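Local structure of superoxide dismutase (Acidilobus saccharovorans, 4FFK) at residues Asp133-Val138 against Gly142-Ala147; Pro22-Asn27 against Glu38-His43; Asn170-Leu175 against Leu216-Leu221. The protein catalyses the dismutation of superoxide to molecular oxygen and hydrogen peroxide at a bound iron ion. All coordinates share one frame; numbering follows the deposited sequence.

Interaction 1: residues Asp133-Val138 against Gly142-Ala147; sequences DAAKNV and GWAILA
V138 and A144 carry most of this buried contact between the end of helix 124-136 and the start of strand 142-148, with G142 as third main partner. The two methyls of V138 rest on the strand's first two residues. CG1, anti to the backbone N (chi1 165°), lies against G142, 3.7 Å from G142 N, while CG2 reaches W143 O at 3.4 Å. G142, lacking a side chain, lets CG1 come this close, since a CB there would point toward the helix segment and crowd CG1. Farther along, the methyl of A144 pushes into the helix backbone: its CB is 3.6 Å from A135 CA and equally near A135 N. The methyl of A135 lies beside it, CB to CB at 3.7 Å, and A134 CB follows at 4.2 Å from A144 CB, so three methyls let helix and strand come together with A135 and A144 CA atoms only 4.7 Å apart. The turn after the helix is fastened on its own side: N137 ND2 donates to D133 O (2.8 Å), which also accepts from N137 N on the opposite face of its carbonyl plane. With an alanine at V138 both methyls are gone, which is likely to thin the apolar cover over G142 and the W143 carbonyl and leave a gap at the foot of the strand. The W143 side chain leaves the strand pointing away from the helix segment; its indole lies by the iron site, NE1 bonded to H163 ND1 and the ring meeting H92 edge-to-face. No hydrogen bond crosses between the two segments. The contact therefore rests on close apolar fit of small side chains against backbone, while the strand's backbone pairs with neighbouring strands of the C-terminal domain's antiparallel sheet.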
# COMPACT_ATOMS: atom_id res chain seq x y z
N ASP A 133 -15.32 12.98 -8.38
CA ASP A 133 -15.54 11.98 -7.37
C ASP A 133 -14.28 11.14 -7.14
O ASP A 133 -14.01 10.76 -5.99
CB ASP A 133 -16.67 11.06 -7.74
CG ASP A 133 -18.04 11.71 -7.58
OD1 ASP A 133 -18.12 12.85 -7.07
OD2 ASP A 133 -19.03 11.03 -7.95
N ALA A 134 -13.51 10.90 -8.19
CA ALA A 134 -12.28 10.07 -8.07
C ALA A 134 -11.32 10.86 -7.16
O ALA A 134 -10.70 10.26 -6.27
CB ALA A 134 -11.62 9.83 -9.46
N ALA A 135 -11.26 12.16 -7.34
CA ALA A 135 -10.34 13.01 -6.53
C ALA A 135 -10.84 13.06 -5.09
O ALA A 135 -10.08 12.96 -4.12
CB ALA A 135 -10.26 14.38 -7.12
N LYS A 136 -12.14 13.28 -4.94
CA LYS A 136 -12.68 13.50 -3.62
C LYS A 136 -12.60 12.21 -2.82
O LYS A 136 -12.53 12.23 -1.61
CB LYS A 136 -14.15 13.97 -3.71
CG LYS A 136 -14.29 15.40 -4.17
CD LYS A 136 -15.75 15.61 -4.63
CE LYS A 136 -15.72 16.88 -5.51
NZ LYS A 136 -17.15 17.30 -5.73
N ASN A 137 -12.59 11.07 -3.53
CA ASN A 137 -12.63 9.81 -2.90
C ASN A 137 -11.32 9.06 -2.94
O ASN A 137 -11.30 7.84 -2.75
CB ASN A 137 -13.77 8.96 -3.46
CG ASN A 137 -15.10 9.51 -3.02
OD1 ASN A 137 -15.45 9.37 -1.87
ND2 ASN A 137 -15.75 10.27 -3.89
N VAL A 138 -10.24 9.81 -3.13
CA VAL A 138 -8.94 9.20 -2.84
C VAL A 138 -8.94 8.96 -1.34
O VAL A 138 -9.24 9.89 -0.52
CB VAL A 138 -7.83 10.13 -3.23
CG1 VAL A 138 -6.52 9.57 -2.51
CG2 VAL A 138 -7.72 10.21 -4.73
N GLY A 142 -3.40 11.56 -2.05
CA GLY A 142 -2.98 11.07 -3.36
C GLY A 142 -3.46 12.05 -4.41
O GLY A 142 -3.43 13.24 -4.20
N TRP A 143 -3.93 11.48 -5.50
CA TRP A 143 -4.15 12.25 -6.74
C TRP A 143 -5.29 11.59 -7.46
O TRP A 143 -5.54 10.37 -7.35
CB TRP A 143 -2.98 12.06 -7.70
CG TRP A 143 -1.72 12.55 -7.08
CD1 TRP A 143 -0.95 11.88 -6.19
CD2 TRP A 143 -1.15 13.83 -7.27
NE1 TRP A 143 0.11 12.67 -5.80
CE2 TRP A 143 0.03 13.86 -6.48
CE3 TRP A 143 -1.48 14.95 -8.09
CZ2 TRP A 143 0.86 14.97 -6.44
CZ3 TRP A 143 -0.63 16.06 -8.04
CH2 TRP A 143 0.51 16.06 -7.23
N ALA A 144 -5.97 12.40 -8.27
CA ALA A 144 -6.76 11.81 -9.36
C ALA A 144 -6.08 12.26 -10.63
O ALA A 144 -5.55 13.38 -10.72
CB ALA A 144 -8.22 12.27 -9.30
N ILE A 145 -6.06 11.36 -11.62
CA ILE A 145 -5.35 11.60 -12.82
C ILE A 145 -6.22 11.21 -14.02
O ILE A 145 -6.84 10.19 -13.98
CB ILE A 145 -4.07 10.77 -12.88
CG1 ILE A 145 -3.02 11.31 -11.91
CG2 ILE A 145 -3.53 10.83 -14.30
CD1 ILE A 145 -1.81 10.37 -11.81
N LEU A 146 -6.26 12.07 -15.03
CA LEU A 146 -6.87 11.72 -16.30
C LEU A 146 -5.69 11.27 -17.13
O LEU A 146 -4.75 12.01 -17.26
CB LEU A 146 -7.51 12.96 -16.97
CG LEU A 146 -8.11 12.54 -18.35
CD1 LEU A 146 -9.12 11.39 -18.33
CD2 LEU A 146 -8.74 13.75 -18.93
N ALA A 147 -5.68 10.01 -17.55
CA ALA A 147 -4.56 9.47 -18.27
C ALA A 147 -4.97 8.96 -19.63
O ALA A 147 -6.14 8.60 -19.88
CB ALA A 147 -3.94 8.34 -17.48

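Interaction 2: residues Pro22-Asn27 against Glu38-His43; sequences PPLPYN and ETLRYH. With FE (Fe (III) ion), chain B.
L40 meets L24 and Y26 mainly through one methyl, CD1, which projects from helix 37-66 into the loop preceding it. The apolar part of the contact is small. CD1 of L40 touches L24 CD2 at 3.7 Å, the two side chains crossing at about a right angle. The same methyl comes to the rim of the Y26 ring, near its plane, 4.0 Å from CE1. P25 CD packs over one face of that ring, so the ring meets P25 on a face and L40 at its edge. Between the segments there is no hydrogen bond; the polar end of Y26 is used elsewhere, OH bonding W96 O, and E38 on the helix forms a salt bridge with R189 of the third subunit. Metal coordination belongs to the helix alone. H43, with CG anti to the backbone N (chi1 -161°), aims its imidazole off the helix, and NE2 binds the iron ion at 2.1 Å. The oxygen of a water stands 2.0 Å from the iron, almost straight across from H43 NE2 (174° at the metal), as expected for the two axial ligands of an iron superoxide dismutase; H92, D178 and H182 complete the set. The loop packs against both long helices of the alpha-hairpin domain: W96 of helix 75-97 touches L24, P25 and L40 alike, while I186 of helix 185-188 lies against E38, T39 and Y42.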
# COMPACT_ATOMS: atom_id res chain seq x y z
N PRO A 22 11.24 22.49 -10.82
CA PRO A 22 10.87 23.39 -11.90
C PRO A 22 10.19 24.67 -11.34
O PRO A 22 9.58 24.64 -10.31
CB PRO A 22 9.91 22.56 -12.74
CG PRO A 22 9.19 21.74 -11.73
CD PRO A 22 10.25 21.39 -10.67
N PRO A 23 10.34 25.81 -12.03
CA PRO A 23 9.67 27.03 -11.60
C PRO A 23 8.13 26.87 -11.74
O PRO A 23 7.68 26.23 -12.65
CB PRO A 23 10.17 28.05 -12.60
CG PRO A 23 10.50 27.26 -13.84
CD PRO A 23 10.95 25.90 -13.36
N LEU A 24 7.35 27.43 -10.83
CA LEU A 24 5.92 27.58 -11.05
C LEU A 24 5.67 28.19 -12.48
O LEU A 24 6.45 29.02 -12.95
CB LEU A 24 5.34 28.44 -9.94
CG LEU A 24 3.89 28.26 -9.58
CD1 LEU A 24 3.62 26.76 -9.03
CD2 LEU A 24 3.49 29.30 -8.52
N PRO A 25 4.66 27.70 -13.20
CA PRO A 25 4.42 28.23 -14.55
C PRO A 25 3.64 29.58 -14.59
O PRO A 25 3.03 29.90 -15.62
CB PRO A 25 3.58 27.13 -15.23
CG PRO A 25 3.59 25.96 -14.31
CD PRO A 25 3.80 26.54 -12.93
N TYR A 26 3.64 30.31 -13.47
CA TYR A 26 2.85 31.53 -13.26
C TYR A 26 3.33 32.04 -11.91
O TYR A 26 4.01 31.34 -11.16
CB TYR A 26 1.33 31.25 -13.24
CG TYR A 26 0.99 29.88 -12.71
CD1 TYR A 26 0.98 29.63 -11.34
CD2 TYR A 26 0.69 28.82 -13.58
CE1 TYR A 26 0.68 28.34 -10.83
CE2 TYR A 26 0.39 27.54 -13.09
CZ TYR A 26 0.39 27.32 -11.73
OH TYR A 26 0.14 26.05 -11.24
N ASN A 27 3.00 33.28 -11.60
CA ASN A 27 3.36 33.81 -10.32
C ASN A 27 2.48 33.16 -9.28
O ASN A 27 1.42 32.56 -9.60
CB ASN A 27 3.15 35.32 -10.34
CG ASN A 27 1.92 35.69 -11.14
OD1 ASN A 27 2.01 36.05 -12.32
ND2 ASN A 27 0.76 35.52 -10.53
N GLU A 38 -0.07 31.61 -0.63
CA GLU A 38 0.49 30.95 0.50
C GLU A 38 0.55 29.45 0.23
O GLU A 38 1.58 28.83 0.39
CB GLU A 38 -0.32 31.19 1.74
CG GLU A 38 0.36 30.65 2.99
CD GLU A 38 -0.44 30.81 4.20
OE1 GLU A 38 -1.45 31.53 4.17
OE2 GLU A 38 -0.10 30.22 5.23
N THR A 39 -0.58 28.90 -0.21
CA THR A 39 -0.57 27.48 -0.59
C THR A 39 0.47 27.21 -1.65
O THR A 39 1.24 26.24 -1.55
CB THR A 39 -1.91 27.03 -1.11
OG1 THR A 39 -2.79 27.03 -0.00
CG2 THR A 39 -1.71 25.54 -1.72
N LEU A 40 0.54 28.06 -2.68
CA LEU A 40 1.55 27.86 -3.68
C LEU A 40 2.97 27.88 -3.12
O LEU A 40 3.82 27.07 -3.58
CB LEU A 40 1.38 28.73 -4.96
CG LEU A 40 0.10 28.42 -5.76
CD1 LEU A 40 0.06 29.25 -7.03
CD2 LEU A 40 0.01 26.93 -6.17
N ARG A 41 3.24 28.78 -2.17
CA ARG A 41 4.59 28.87 -1.56
C ARG A 41 4.90 27.57 -0.79
O ARG A 41 5.94 26.93 -1.02
CB ARG A 41 4.66 30.03 -0.61
CG ARG A 41 4.82 31.35 -1.40
CD ARG A 41 5.20 32.52 -0.47
NE ARG A 41 4.33 32.66 0.69
CZ ARG A 41 3.16 33.33 0.70
NH1 ARG A 41 2.45 33.41 1.80
NH2 ARG A 41 2.71 33.88 -0.40
N TYR A 42 3.99 27.15 0.07
CA TYR A 42 4.24 25.91 0.81
C TYR A 42 4.30 24.74 -0.14
O TYR A 42 5.20 23.93 -0.08
CB TYR A 42 3.22 25.63 1.91
CG TYR A 42 3.47 26.49 3.09
CD1 TYR A 42 4.37 26.11 4.06
CD2 TYR A 42 2.87 27.77 3.18
CE1 TYR A 42 4.64 26.91 5.12
CE2 TYR A 42 3.17 28.62 4.25
CZ TYR A 42 4.04 28.16 5.22
OH TYR A 42 4.34 28.92 6.33
N HIS A 43 3.31 24.66 -1.02
CA HIS A 43 3.11 23.50 -1.83
C HIS A 43 4.23 23.34 -2.83
O HIS A 43 4.82 22.27 -2.95
CB HIS A 43 1.78 23.59 -2.53
CG HIS A 43 1.30 22.26 -3.02
ND1 HIS A 43 0.04 22.08 -3.56
CD2 HIS A 43 1.92 21.05 -3.07
CE1 HIS A 43 -0.11 20.80 -3.90
NE2 HIS A 43 1.01 20.16 -3.59
FE FE B . 1.11 18.08 -3.22
O HOH W 1 1.00 16.05 -2.96

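Interaction 3: residues Asn170-Leu175 against Leu216-Leu221; sequences NLIPLL and LNTPKL
I172 extends toward T218 because CG1 is anti to its carbonyl carbon (chi1 -54°) and the chain runs on nearly straight to CD1 (chi2 -175°). T218, with OG1 set between its backbone N and carbonyl carbon (chi1 61°), answers tip to tip, CD1 of I172 lying 3.5 Å from OG1. The hydroxyl's polar partner is A215 O, near the end of helix 205-216. I172 opens strand 172-178, an edge strand within this chain of the three-stranded antiparallel sheet of the iron/manganese superoxide dismutase C-terminal domain, and a little further on L174 and L175 both face L146 in a classic beta bulge. Beside the methyl-hydroxyl meeting runs a water-mediated link. A water donates to N170 OD1 (2.9 Å) and accepts from L221 N (2.9 Å), bridging the carboxamide to the tail's backbone, with no direct hydrogen bond between the segments. The other end of the same carboxamide, ND2, bonds Y86 OH of the second subunit, and L221 O takes a hydrogen bond from R211 NE of that subunit.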
# COMPACT_ATOMS: atom_id res chain seq x y z
N ASN A 170 2.85 2.81 -17.69
CA ASN A 170 2.42 2.81 -19.09
C ASN A 170 1.33 3.84 -19.40
O ASN A 170 1.39 4.57 -20.40
CB ASN A 170 1.97 1.44 -19.55
CG ASN A 170 2.11 1.30 -21.09
OD1 ASN A 170 3.13 1.70 -21.64
ND2 ASN A 170 1.08 0.81 -21.75
N LEU A 171 0.32 3.88 -18.54
CA LEU A 171 -0.65 5.01 -18.57
C LEU A 171 0.07 6.32 -18.55
O LEU A 171 1.03 6.53 -17.79
CB LEU A 171 -1.58 4.90 -17.36
CG LEU A 171 -2.38 3.63 -17.43
CD1 LEU A 171 -2.81 3.16 -16.03
CD2 LEU A 171 -3.54 3.84 -18.41
N ILE A 172 -0.38 7.26 -19.39
CA ILE A 172 0.24 8.55 -19.52
C ILE A 172 -0.69 9.59 -18.88
O ILE A 172 -1.80 9.81 -19.35
CB ILE A 172 0.45 8.90 -21.02
CG1 ILE A 172 1.25 7.75 -21.70
CG2 ILE A 172 1.00 10.35 -21.22
CD1 ILE A 172 1.64 8.01 -23.15
N PRO A 173 -0.23 10.20 -17.79
CA PRO A 173 -1.10 11.14 -17.07
C PRO A 173 -1.17 12.39 -17.93
O PRO A 173 -0.15 12.84 -18.40
CB PRO A 173 -0.33 11.43 -15.78
CG PRO A 173 1.17 11.15 -16.19
CD PRO A 173 1.02 9.89 -17.07
N LEU A 174 -2.36 12.93 -18.06
CA LEU A 174 -2.54 14.17 -18.80
C LEU A 174 -2.85 15.31 -17.87
O LEU A 174 -2.40 16.46 -18.11
CB LEU A 174 -3.70 14.04 -19.78
CG LEU A 174 -3.57 12.81 -20.68
CD1 LEU A 174 -4.77 12.62 -21.60
CD2 LEU A 174 -2.29 12.91 -21.44
N LEU A 175 -3.63 15.01 -16.84
CA LEU A 175 -4.16 16.04 -15.98
C LEU A 175 -4.22 15.40 -14.61
O LEU A 175 -4.57 14.25 -14.50
CB LEU A 175 -5.60 16.35 -16.43
CG LEU A 175 -6.45 17.18 -15.48
CD1 LEU A 175 -5.84 18.60 -15.28
CD2 LEU A 175 -7.85 17.20 -16.05
N LEU A 216 -0.68 10.89 -27.71
CA LEU A 216 -1.22 10.27 -28.92
C LEU A 216 -0.13 9.84 -29.91
O LEU A 216 -0.30 8.86 -30.64
CB LEU A 216 -2.17 11.24 -29.62
CG LEU A 216 -3.57 11.35 -29.04
CD1 LEU A 216 -4.28 12.50 -29.72
CD2 LEU A 216 -4.34 10.02 -29.19
N ASN A 217 0.98 10.58 -29.89
CA ASN A 217 2.14 10.35 -30.76
C ASN A 217 3.37 9.69 -30.06
O ASN A 217 4.49 9.74 -30.57
CB ASN A 217 2.56 11.67 -31.41
CG ASN A 217 1.84 11.93 -32.73
OD1 ASN A 217 0.61 11.78 -32.87
ND2 ASN A 217 2.63 12.32 -33.74
N THR A 218 3.15 9.09 -28.89
CA THR A 218 4.19 8.27 -28.29
C THR A 218 4.07 6.86 -28.88
O THR A 218 2.96 6.33 -29.07
CB THR A 218 4.07 8.17 -26.76
OG1 THR A 218 2.80 7.58 -26.42
CG2 THR A 218 4.21 9.55 -26.13
N PRO A 219 5.22 6.25 -29.20
CA PRO A 219 5.17 4.91 -29.77
C PRO A 219 4.63 3.95 -28.69
O PRO A 219 4.92 4.16 -27.52
CB PRO A 219 6.64 4.63 -30.11
CG PRO A 219 7.44 5.55 -29.19
CD PRO A 219 6.59 6.78 -29.08
N LYS A 220 3.81 2.98 -29.09
CA LYS A 220 3.39 1.92 -28.17
C LYS A 220 4.64 1.21 -27.64
O LYS A 220 5.36 0.53 -28.40
CB LYS A 220 2.45 0.92 -28.84
CG LYS A 220 0.96 1.24 -28.70
CD LYS A 220 0.19 0.36 -29.69
CE LYS A 220 -1.28 0.70 -29.77
NZ LYS A 220 -2.01 0.10 -28.63
N LEU A 221 4.90 1.40 -26.35
CA LEU A 221 6.13 0.91 -25.74
C LEU A 221 6.08 -0.57 -25.43
O LEU A 221 7.07 -1.28 -25.55
CB LEU A 221 6.42 1.70 -24.46
CG LEU A 221 7.13 2.99 -24.83
CD1 LEU A 221 6.80 4.13 -23.86
CD2 LEU A 221 8.61 2.69 -24.87
O HOH W 2 3.06 2.42 -24.40

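Interaction 1 is the fully buried contact; interactions 2 and 3 are partly buried, lying on opposite sides of the chain's centre. Interactions 1 and 3 share a sheet, for strands 142-148 and 172-178 are neighbours and L146 probably hydrogen-bonds both L174 and L175; interaction 2 belongs to the alpha-hairpin domain, its nearest atoms about 6 Å from interaction 1. Chemistry follows place: small methyls against backbone in the core, leucine and tyrosine beside the iron-binding helix, and a water-bridged carboxamide and a methyl-hydroxyl touch in interaction 3. Interaction 2 supplies an iron ligand, H43, and W143 of interaction 1 lies close by, whereas interaction 3 joins strand 172-178 to the tail after helix 205-216.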